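Local coordinates for surface glycan binding protein B (Bacteroides ovatus, PDB 6E57) that binds mixed-linkage beta-glucan, probably capturing this cereal polysaccharide at the cell surface of a gut bacterium for its later use, at residues 156-161 against 200-205; 169-174 against 185-190; 191-196 against 215-220. All coordinates share one frame; numbering follows the deposited sequence.

How the contacts relate
All three contacts lie in one beta-sandwich domain, consistent with an immunoglobulin-like fold, built from a mixed sheet (144-145, 209-217, 196-203, 163-166, 169-171) and a three-stranded antiparallel sheet (150-154, 184-188, 175-177). Contact 1 and contact 2 have centres about 11 Å apart and meet where Val161 and Leu158 pack on Leu185 and Pro174; along the chain, both segments of contact 2 fall between those of contact 1. Contact 3, about 14 Å from contact 2 and 22 Å from contact 1, pairs the start of strand 196-203 with the end of 209-217. The glycan-pocket residues, Trp322 to Trp372, come later in the chain, so these contacts concern the build of this domain rather than the sugar site.

Contact 1 (156-161 against 200-205); sequences SNLQNV and IVLQDA. With PO4 (phosphate ion), chain J.
Leu158 and Val161 meet Leu202 in the interior of a beta sandwich, probably of the immunoglobulin-like type, where the loop between strands 150-154 and 163-166 folds over one end of strand 196-203. The loop makes a short 3-10 turn at residues 158-160, closed by the backbone bond from Val161 N to Leu158 O (3.2 Å). The turn brings two apolar side chains to the same partner. Leu202 points at the loop, and its CD1 lies 3.5 Å from Leu158 CD2, the two branched ends crossing at a slant. Val161 comes in over the root of the same side chain, with CG2 3.9 Å from Leu202 CB. Its CG1 is anti to the backbone N (chi1 -177°), which leaves CG2 beside that nitrogen and turned onto the leucine. Branched aliphatic residues suit this buried place, and Leu153 of strand 150-154 touches both leucines.

Beyond Leu202 the contact passes to backbone and polar atoms near the surface. Val161 CA approaches Gln203 O at 3.6 Å in a CA-H...O contact, while the backbones of Gln203 and Thr162 bond and so lead into the pairing of strands 196-203 and 163-166. The Gln203 side chain turns the other way, its OE1 accepting from Gln209. Asp204 sends OD1 to 3.7 Å from Asn160 CB, and its other oxygen, OD2, is bonded by Tyr210 OH.

On the outer side of the turn sits a phosphate ion, probably from the crystallisation liquor. Asn157 has a left-handed backbone (phi 58°), a conformation asparagine tolerates well, and its backbone N-H faces outward: Asn157 N makes a weak, bent hydrogen bond to phosphate O4 at 2.8 Å, with 122° at the hydrogen.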
loop_
_atom_site.group_PDB
_atom_site.type_symbol
_atom_site.label_atom_id
_atom_site.label_comp_id
_atom_site.label_asym_id
_atom_site.label_seq_id
_atom_site.Cartn_x
_atom_site.Cartn_y
_atom_site.Cartn_z
ATOM N N SER A 156 -7.002 -13.755 9.437
ATOM C CA SER A 156 -8.095 -14.636 9.846
ATOM C C SER A 156 -7.582 -15.682 10.843
ATOM O O SER A 156 -6.429 -16.114 10.765
ATOM C CB SER A 156 -8.727 -15.303 8.651
ATOM O OG SER A 156 -9.131 -14.342 7.688
ATOM N N ASN A 157 -8.460 -16.066 11.777
ATOM C CA ASN A 157 -8.237 -17.146 12.740
ATOM C C ASN A 157 -6.984 -16.876 13.589
ATOM O O ASN A 157 -6.374 -17.810 14.103
ATOM C CB ASN A 157 -8.143 -18.496 12.027
ATOM C CG ASN A 157 -9.321 -18.755 11.113
ATOM O OD1 ASN A 157 -9.145 -19.002 9.924
ATOM N ND2 ASN A 157 -10.526 -18.689 11.656
ATOM N N LEU A 158 -6.629 -15.598 13.769
ATOM C CA LEU A 158 -5.388 -15.227 14.437
ATOM C C LEU A 158 -5.534 -15.342 15.959
ATOM O O LEU A 158 -4.533 -15.264 16.663
ATOM C CB LEU A 158 -4.991 -13.803 14.040
ATOM C CG LEU A 158 -4.442 -13.634 12.627
ATOM C CD1 LEU A 158 -4.047 -12.185 12.384
ATOM C CD2 LEU A 158 -3.260 -14.556 12.386
ATOM N N GLN A 159 -6.765 -15.523 16.457
ATOM C CA GLN A 159 -7.001 -15.777 17.887
ATOM C C GLN A 159 -6.380 -17.117 18.309
ATOM O O GLN A 159 -6.193 -17.353 19.497
ATOM C CB GLN A 159 -8.493 -15.766 18.230
ATOM C CG GLN A 159 -9.314 -16.843 17.533
ATOM C CD GLN A 159 -10.207 -16.265 16.463
ATOM O OE1 GLN A 159 -9.741 -15.780 15.431
ATOM N NE2 GLN A 159 -11.507 -16.305 16.712
ATOM N N ASN A 160 -6.073 -17.984 17.335
ATOM C CA ASN A 160 -5.482 -19.302 17.577
ATOM C C ASN A 160 -3.992 -19.195 17.934
ATOM O O ASN A 160 -3.455 -20.101 18.569
ATOM C CB ASN A 160 -5.641 -20.218 16.361
ATOM C CG ASN A 160 -7.082 -20.572 16.060
ATOM O OD1 ASN A 160 -7.994 -20.171 16.779
ATOM N ND2 ASN A 160 -7.292 -21.336 15.000
ATOM N N VAL A 161 -3.336 -18.103 17.524
ATOM C CA VAL A 161 -1.873 -17.982 17.558
ATOM C C VAL A 161 -1.402 -17.745 19.001
ATOM O O VAL A 161 -1.800 -16.774 19.630
ATOM C CB VAL A 161 -1.388 -16.851 16.632
ATOM C CG1 VAL A 161 0.131 -16.761 16.610
ATOM C CG2 VAL A 161 -1.936 -16.997 15.219
ATOM N N ILE A 200 7.855 -14.576 8.682
ATOM C CA ILE A 200 7.299 -14.913 9.993
ATOM C C ILE A 200 6.422 -16.162 9.869
ATOM O O ILE A 200 5.922 -16.486 8.791
ATOM C CB ILE A 200 6.519 -13.736 10.616
ATOM C CG1 ILE A 200 5.393 -13.231 9.711
ATOM C CG2 ILE A 200 7.466 -12.613 11.013
ATOM C CD1 ILE A 200 4.276 -12.548 10.459
ATOM N N VAL A 201 6.248 -16.843 11.006
ATOM C CA VAL A 201 5.487 -18.075 11.113
ATOM C C VAL A 201 4.601 -17.977 12.362
ATOM O O VAL A 201 5.068 -17.555 13.420
ATOM C CB VAL A 201 6.432 -19.292 11.168
ATOM C CG1 VAL A 201 5.702 -20.574 11.540
ATOM C CG2 VAL A 201 7.192 -19.468 9.863
ATOM N N LEU A 202 3.325 -18.359 12.214
ATOM C CA LEU A 202 2.351 -18.382 13.305
ATOM C C LEU A 202 2.296 -19.796 13.887
ATOM O O LEU A 202 2.185 -20.756 13.136
ATOM C CB LEU A 202 0.977 -17.977 12.763
ATOM C CG LEU A 202 0.939 -16.703 11.923
ATOM C CD1 LEU A 202 -0.469 -16.448 11.406
ATOM C CD2 LEU A 202 1.445 -15.510 12.720
ATOM N N GLN A 203 2.349 -19.904 15.220
ATOM C CA GLN A 203 2.392 -21.200 15.911
ATOM C C GLN A 203 1.141 -21.378 16.785
ATOM O O GLN A 203 0.720 -20.453 17.473
ATOM C CB GLN A 203 3.674 -21.313 16.740
ATOM C CG GLN A 203 3.776 -22.605 17.543
ATOM C CD GLN A 203 5.200 -22.959 17.897
ATOM O OE1 GLN A 203 6.045 -23.156 17.025
ATOM N NE2 GLN A 203 5.474 -23.049 19.188
ATOM N N ASP A 204 0.578 -22.594 16.745
ATOM C CA ASP A 204 -0.579 -23.018 17.550
ATOM C C ASP A 204 -0.135 -23.373 18.973
ATOM O O ASP A 204 1.060 -23.445 19.265
ATOM C CB ASP A 204 -1.258 -24.253 16.946
ATOM C CG ASP A 204 -2.456 -23.960 16.062
ATOM O OD1 ASP A 204 -2.992 -22.836 16.145
ATOM O OD2 ASP A 204 -2.848 -24.870 15.304
ATOM N N ALA A 205 -1.126 -23.623 19.836
ATOM C CA ALA A 205 -0.917 -24.198 21.165
ATOM C C ALA A 205 -0.571 -25.689 21.043
ATOM O O ALA A 205 0.106 -26.244 21.911
ATOM C CB ALA A 205 -2.150 -23.992 22.007
HETATM P P PO4 J . -11.031 -13.556 12.627
HETATM O O1 PO4 J . -11.489 -14.314 11.400
HETATM O O2 PO4 J . -11.751 -14.083 13.841
HETATM O O3 PO4 J . -11.324 -12.083 12.447
HETATM O O4 PO4 J . -9.535 -13.755 12.814
#

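Contact 2 (169-174 against 185-190); sequences NTITDP and LEYTIP
Ile171 holds CG1 beside its backbone N (chi1 -56°) and is nearly straight beyond it, a shape that carries CD1 in between Tyr187 and Pro190. Tyr187 has CG lodged between its own N and carbonyl carbon (chi1 69°), which turns the ring into the interior of the sandwich and leaves one edge for the isoleucine: Ile171 CD1 lies near the ring plane, 4.0 Å from Tyr187 CD2. The same methyl rests 3.9 Å from Pro190 CD, the two side chains roughly perpendicular. The other branch, Ile171 CG2, is anti to the backbone N and sits 3.6 Å from Thr188 O. A beta-branched residue thus serves two neighbours at once, the long arm filling the interior and the short one covering the facing backbone.

Prolines frame this isoleucine. At one end the side chains of Asn169 and Pro190 run antiparallel, side by side, with Asn169 CB 3.9 Å from Pro190 CG. At the other end Pro174 covers Leu185: Pro174 CB meets Leu185 CD1 at 3.9 Å. Pro174 CA also approaches Glu186 O at 3.3 Å in a CA-H...O contact. Proline has no N-H to offer a neighbouring strand, and its compact, rigid hydrocarbon ring suits the ends of strands: Pro174 just before 175-177, Pro190 just after 184-188.

The exposed Thr172 and Asp173 form the bend through which the chain changes sheets. Before it, strand 169-171 is the outermost strand of the mixed sheet, bonded through Ile171 to Ile164 of strand 163-166; after it, strand 175-177 joins the other sheet, bonded through Thr175 to Glu186. Strand 184-188 has strand 150-154 on its other flank, and Tyr187 touches Ala151 and Leu153 beside it and reaches across to Val145 and Ile164 of the facing sheet.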
loop_
_atom_site.group_PDB
_atom_site.type_symbol
_atom_site.label_atom_id
_atom_site.label_comp_id
_atom_site.label_asym_id
_atom_site.label_seq_id
_atom_site.Cartn_x
_atom_site.Cartn_y
_atom_site.Cartn_z
ATOM N N ASN A 169 13.952 -15.628 17.020
ATOM C CA ASN A 169 13.249 -15.275 18.254
ATOM C C ASN A 169 11.871 -15.948 18.260
ATOM O O ASN A 169 11.270 -16.157 17.210
ATOM C CB ASN A 169 13.121 -13.760 18.435
ATOM C CG ASN A 169 14.460 -13.056 18.457
ATOM O OD1 ASN A 169 15.202 -13.103 17.479
ATOM N ND2 ASN A 169 14.776 -12.400 19.562
ATOM N N THR A 170 11.403 -16.289 19.464
ATOM C CA THR A 170 10.075 -16.838 19.701
ATOM C C THR A 170 9.268 -15.807 20.496
ATOM O O THR A 170 9.498 -15.632 21.688
ATOM C CB THR A 170 10.162 -18.184 20.436
ATOM O OG1 THR A 170 11.073 -19.031 19.732
ATOM C CG2 THR A 170 8.822 -18.874 20.567
ATOM N N ILE A 171 8.346 -15.117 19.814
ATOM C CA ILE A 171 7.512 -14.070 20.412
ATOM C C ILE A 171 6.257 -14.726 21.004
ATOM O O ILE A 171 5.413 -15.226 20.261
ATOM C CB ILE A 171 7.162 -12.992 19.367
ATOM C CG1 ILE A 171 8.420 -12.396 18.727
ATOM C CG2 ILE A 171 6.281 -11.917 19.983
ATOM C CD1 ILE A 171 8.161 -11.626 17.455
ATOM N N THR A 172 6.142 -14.693 22.339
ATOM C CA THR A 172 5.165 -15.499 23.082
ATOM C C THR A 172 4.097 -14.627 23.758
ATOM O O THR A 172 3.322 -15.140 24.563
ATOM C CB THR A 172 5.868 -16.362 24.139
ATOM O OG1 THR A 172 6.431 -15.483 25.114
ATOM C CG2 THR A 172 6.949 -17.249 23.560
ATOM N N ASP A 173 4.033 -13.333 23.411
ATOM C CA ASP A 173 3.109 -12.379 24.049
ATOM C C ASP A 173 2.111 -11.822 23.035
ATOM O O ASP A 173 1.800 -10.633 23.082
ATOM C CB ASP A 173 3.865 -11.211 24.693
ATOM C CG ASP A 173 4.862 -11.599 25.775
ATOM O OD1 ASP A 173 4.775 -12.739 26.280
ATOM O OD2 ASP A 173 5.715 -10.749 26.112
ATOM N N PRO A 174 1.541 -12.628 22.106
ATOM C CA PRO A 174 0.581 -12.097 21.141
ATOM C C PRO A 174 -0.755 -11.810 21.838
ATOM O O PRO A 174 -1.173 -12.572 22.715
ATOM C CB PRO A 174 0.452 -13.216 20.102
ATOM C CG PRO A 174 0.693 -14.472 20.909
ATOM C CD PRO A 174 1.731 -14.079 21.943
ATOM N N LEU A 185 -3.756 -8.980 15.552
ATOM C CA LEU A 185 -2.879 -9.617 16.514
ATOM C C LEU A 185 -1.729 -8.653 16.825
ATOM O O LEU A 185 -0.897 -8.368 15.964
ATOM C CB LEU A 185 -2.373 -10.942 15.933
ATOM C CG LEU A 185 -1.709 -11.892 16.929
ATOM C CD1 LEU A 185 -2.705 -12.390 17.967
ATOM C CD2 LEU A 185 -1.075 -13.067 16.201
ATOM N N GLU A 186 -1.734 -8.127 18.054
ATOM C CA GLU A 186 -0.704 -7.228 18.548
ATOM C C GLU A 186 0.458 -8.077 19.076
ATOM O O GLU A 186 0.233 -9.087 19.739
ATOM C CB GLU A 186 -1.286 -6.322 19.635
ATOM C CG GLU A 186 -0.541 -5.013 19.821
ATOM C CD GLU A 186 -1.291 -3.983 20.650
ATOM O OE1 GLU A 186 -1.626 -4.291 21.816
ATOM O OE2 GLU A 186 -1.555 -2.881 20.124
ATOM N N TYR A 187 1.691 -7.664 18.763
ATOM C CA TYR A 187 2.888 -8.367 19.207
ATOM C C TYR A 187 4.054 -7.378 19.294
ATOM O O TYR A 187 4.082 -6.391 18.569
ATOM C CB TYR A 187 3.188 -9.550 18.280
ATOM C CG TYR A 187 3.642 -9.189 16.886
ATOM C CD1 TYR A 187 2.779 -8.592 15.980
ATOM C CD2 TYR A 187 4.928 -9.475 16.457
ATOM C CE1 TYR A 187 3.186 -8.270 14.695
ATOM C CE2 TYR A 187 5.349 -9.163 15.175
ATOM C CZ TYR A 187 4.475 -8.559 14.289
ATOM O OH TYR A 187 4.885 -8.244 13.025
ATOM N N THR A 188 4.999 -7.660 20.200
ATOM C CA THR A 188 6.177 -6.827 20.429
ATOM C C THR A 188 7.378 -7.425 19.687
ATOM O O THR A 188 7.668 -8.614 19.824
ATOM C CB THR A 188 6.491 -6.697 21.926
ATOM O OG1 THR A 188 5.292 -6.359 22.623
ATOM C CG2 THR A 188 7.548 -5.654 22.214
ATOM N N ILE A 189 8.075 -6.583 18.917
ATOM C CA ILE A 189 9.314 -6.969 18.242
ATOM C C ILE A 189 10.435 -6.944 19.279
ATOM O O ILE A 189 10.602 -5.948 19.979
ATOM C CB ILE A 189 9.628 -6.039 17.052
ATOM C CG1 ILE A 189 8.443 -5.883 16.092
ATOM C CG2 ILE A 189 10.876 -6.512 16.322
ATOM C CD1 ILE A 189 8.027 -7.158 15.393
ATOM N N PRO A 190 11.233 -8.026 19.430
ATOM C CA PRO A 190 12.379 -8.004 20.337
ATOM C C PRO A 190 13.394 -6.931 19.915
ATOM O O PRO A 190 13.517 -6.641 18.724
ATOM C CB PRO A 190 12.994 -9.408 20.222
ATOM C CG PRO A 190 11.893 -10.263 19.618
ATOM C CD PRO A 190 11.070 -9.325 18.759
#

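Contact 3 (191-196 against 215-220); sequences TGVSEG and VKVTNA
Val215 brings its carbonyl oxygen up to that of Gly196, while its side chain packs inward on Ile200 of the adjoining strand. Lys216 touches Gly196 with its backbone, its CA lying 3.6 Å from Gly196 O, and its long side chain leads away.

At Val217 the two segments pair as an antiparallel hydrogen-bonded bridge. Val217 N donates to Gly196 O at 2.8 Å, and Gly196 N returns a bond of 3.1 Å to Val217 O. With phi 138° at Gly196 a CB would collide with the carbonyl oxygen of Glu195, a conformation open to glycine. The Val217 side chain is buried: its CG2 meets Val193 CG1 at 4.2 Å, the two valines set crosswise, and Tyr198 touches both.

Thr218 places OG1 opposite its own N (chi1 180°), which points the hydroxyl toward the backbone that follows. There Thr218 OG1 accepts from Ala220 N at 2.9 Å, making an ST turn for which a hydroxyl-bearing residue is well suited. The same hydroxyl lies near Glu195 OE2, at best a weak bond.

Asn219 supplies the firm grip on that carboxylate. Its backbone N reaches Glu195 OE2 at 2.8 Å with 170° at the hydrogen, using the oxygen's anti lone pair. The glutamate is extended beyond CG, long enough to span from one segment to the turn, and its carboxylate plane is nearly parallel to the Asn219 amide, whose ND2 is 3.5 Å from Glu195 CG.

Ala220 ends the segment, and Asn242 ND2 bonds both its carbonyl and that of Thr218. This is antiparallel pairing of neighbouring strands, 196-203 with 209-217, in a sandwich consistent with an immunoglobulin-like fold, finished by an ST turn as the chain leaves the sheet.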
loop_
_atom_site.group_PDB
_atom_site.type_symbol
_atom_site.label_atom_id
_atom_site.label_comp_id
_atom_site.label_asym_id
_atom_site.label_seq_id
_atom_site.Cartn_x
_atom_site.Cartn_y
_atom_site.Cartn_z
ATOM N N THR A 191 14.101 -6.360 20.897
ATOM C CA THR A 191 15.071 -5.286 20.663
ATOM C C THR A 191 16.307 -5.831 19.930
ATOM O O THR A 191 16.927 -5.118 19.143
ATOM C CB THR A 191 15.456 -4.593 21.978
ATOM O OG1 THR A 191 16.003 -5.566 22.868
ATOM C CG2 THR A 191 14.285 -3.898 22.641
ATOM N N GLY A 192 16.641 -7.102 20.187
ATOM C CA GLY A 192 17.846 -7.754 19.661
ATOM C C GLY A 192 17.858 -7.883 18.144
ATOM O O GLY A 192 18.931 -7.940 17.540
ATOM N N VAL A 193 16.671 -7.937 17.526
ATOM C CA VAL A 193 16.532 -8.218 16.096
ATOM C C VAL A 193 17.106 -7.043 15.297
ATOM O O VAL A 193 16.668 -5.907 15.457
ATOM C CB VAL A 193 15.067 -8.488 15.704
ATOM C CG1 VAL A 193 14.922 -8.715 14.206
ATOM C CG2 VAL A 193 14.479 -9.654 16.483
ATOM N N SER A 194 18.081 -7.342 14.433
ATOM C CA SER A 194 18.720 -6.351 13.577
ATOM C C SER A 194 17.826 -6.058 12.366
ATOM O O SER A 194 16.874 -6.795 12.098
ATOM C CB SER A 194 20.093 -6.810 13.154
ATOM O OG SER A 194 20.034 -8.102 12.571
ATOM N N GLU A 195 18.151 -4.973 11.649
ATOM C CA GLU A 195 17.406 -4.527 10.465
ATOM C C GLU A 195 17.407 -5.637 9.406
ATOM O O GLU A 195 18.297 -6.480 9.387
ATOM C CB GLU A 195 18.020 -3.254 9.877
ATOM C CG GLU A 195 17.803 -2.010 10.719
ATOM C CD GLU A 195 18.040 -0.706 9.971
ATOM O OE1 GLU A 195 18.962 -0.663 9.127
ATOM O OE2 GLU A 195 17.295 0.264 10.224
ATOM N N GLY A 196 16.397 -5.617 8.531
ATOM C CA GLY A 196 16.256 -6.578 7.442
ATOM C C GLY A 196 14.820 -7.052 7.279
ATOM O O GLY A 196 13.912 -6.551 7.949
ATOM N N VAL A 215 7.971 -9.594 7.043
ATOM C CA VAL A 215 8.004 -8.410 7.893
ATOM C C VAL A 215 9.336 -7.699 7.631
ATOM O O VAL A 215 10.339 -8.354 7.370
ATOM C CB VAL A 215 7.835 -8.790 9.378
ATOM C CG1 VAL A 215 8.464 -7.774 10.316
ATOM C CG2 VAL A 215 6.373 -9.008 9.741
ATOM N N LYS A 216 9.330 -6.363 7.695
ATOM C CA LYS A 216 10.524 -5.547 7.490
ATOM C C LYS A 216 10.830 -4.767 8.776
ATOM O O LYS A 216 10.032 -3.944 9.218
ATOM C CB LYS A 216 10.329 -4.607 6.298
ATOM C CG LYS A 216 11.317 -3.449 6.227
ATOM C CD LYS A 216 11.430 -2.810 4.860
ATOM C CE LYS A 216 12.200 -1.510 4.897
ATOM N NZ LYS A 216 12.930 -1.280 3.631
ATOM N N VAL A 217 12.008 -5.036 9.348
ATOM C CA VAL A 217 12.482 -4.420 10.582
ATOM C C VAL A 217 13.438 -3.276 10.222
ATOM O O VAL A 217 14.436 -3.500 9.537
ATOM C CB VAL A 217 13.179 -5.459 11.481
ATOM C CG1 VAL A 217 13.616 -4.863 12.811
ATOM C CG2 VAL A 217 12.302 -6.680 11.704
ATOM N N THR A 218 13.129 -2.066 10.705
ATOM C CA THR A 218 13.955 -0.878 10.464
ATOM C C THR A 218 13.987 0.007 11.715
ATOM O O THR A 218 12.996 0.108 12.447
ATOM C CB THR A 218 13.454 -0.079 9.253
ATOM O OG1 THR A 218 14.301 1.058 9.085
ATOM C CG2 THR A 218 12.019 0.379 9.391
ATOM N N ASN A 219 15.145 0.645 11.933
ATOM C CA ASN A 219 15.345 1.670 12.954
ATOM C C ASN A 219 15.171 3.066 12.344
ATOM O O ASN A 219 15.099 4.056 13.076
ATOM C CB ASN A 219 16.733 1.576 13.588
ATOM C CG ASN A 219 16.962 0.268 14.312
ATOM O OD1 ASN A 219 16.268 -0.037 15.278
ATOM N ND2 ASN A 219 17.935 -0.504 13.857
ATOM N N ALA A 220 15.113 3.139 11.007
ATOM C CA ALA A 220 15.087 4.404 10.291
ATOM C C ALA A 220 13.733 5.085 10.490
ATOM O O ALA A 220 12.697 4.420 10.595
ATOM C CB ALA A 220 15.365 4.179 8.826
#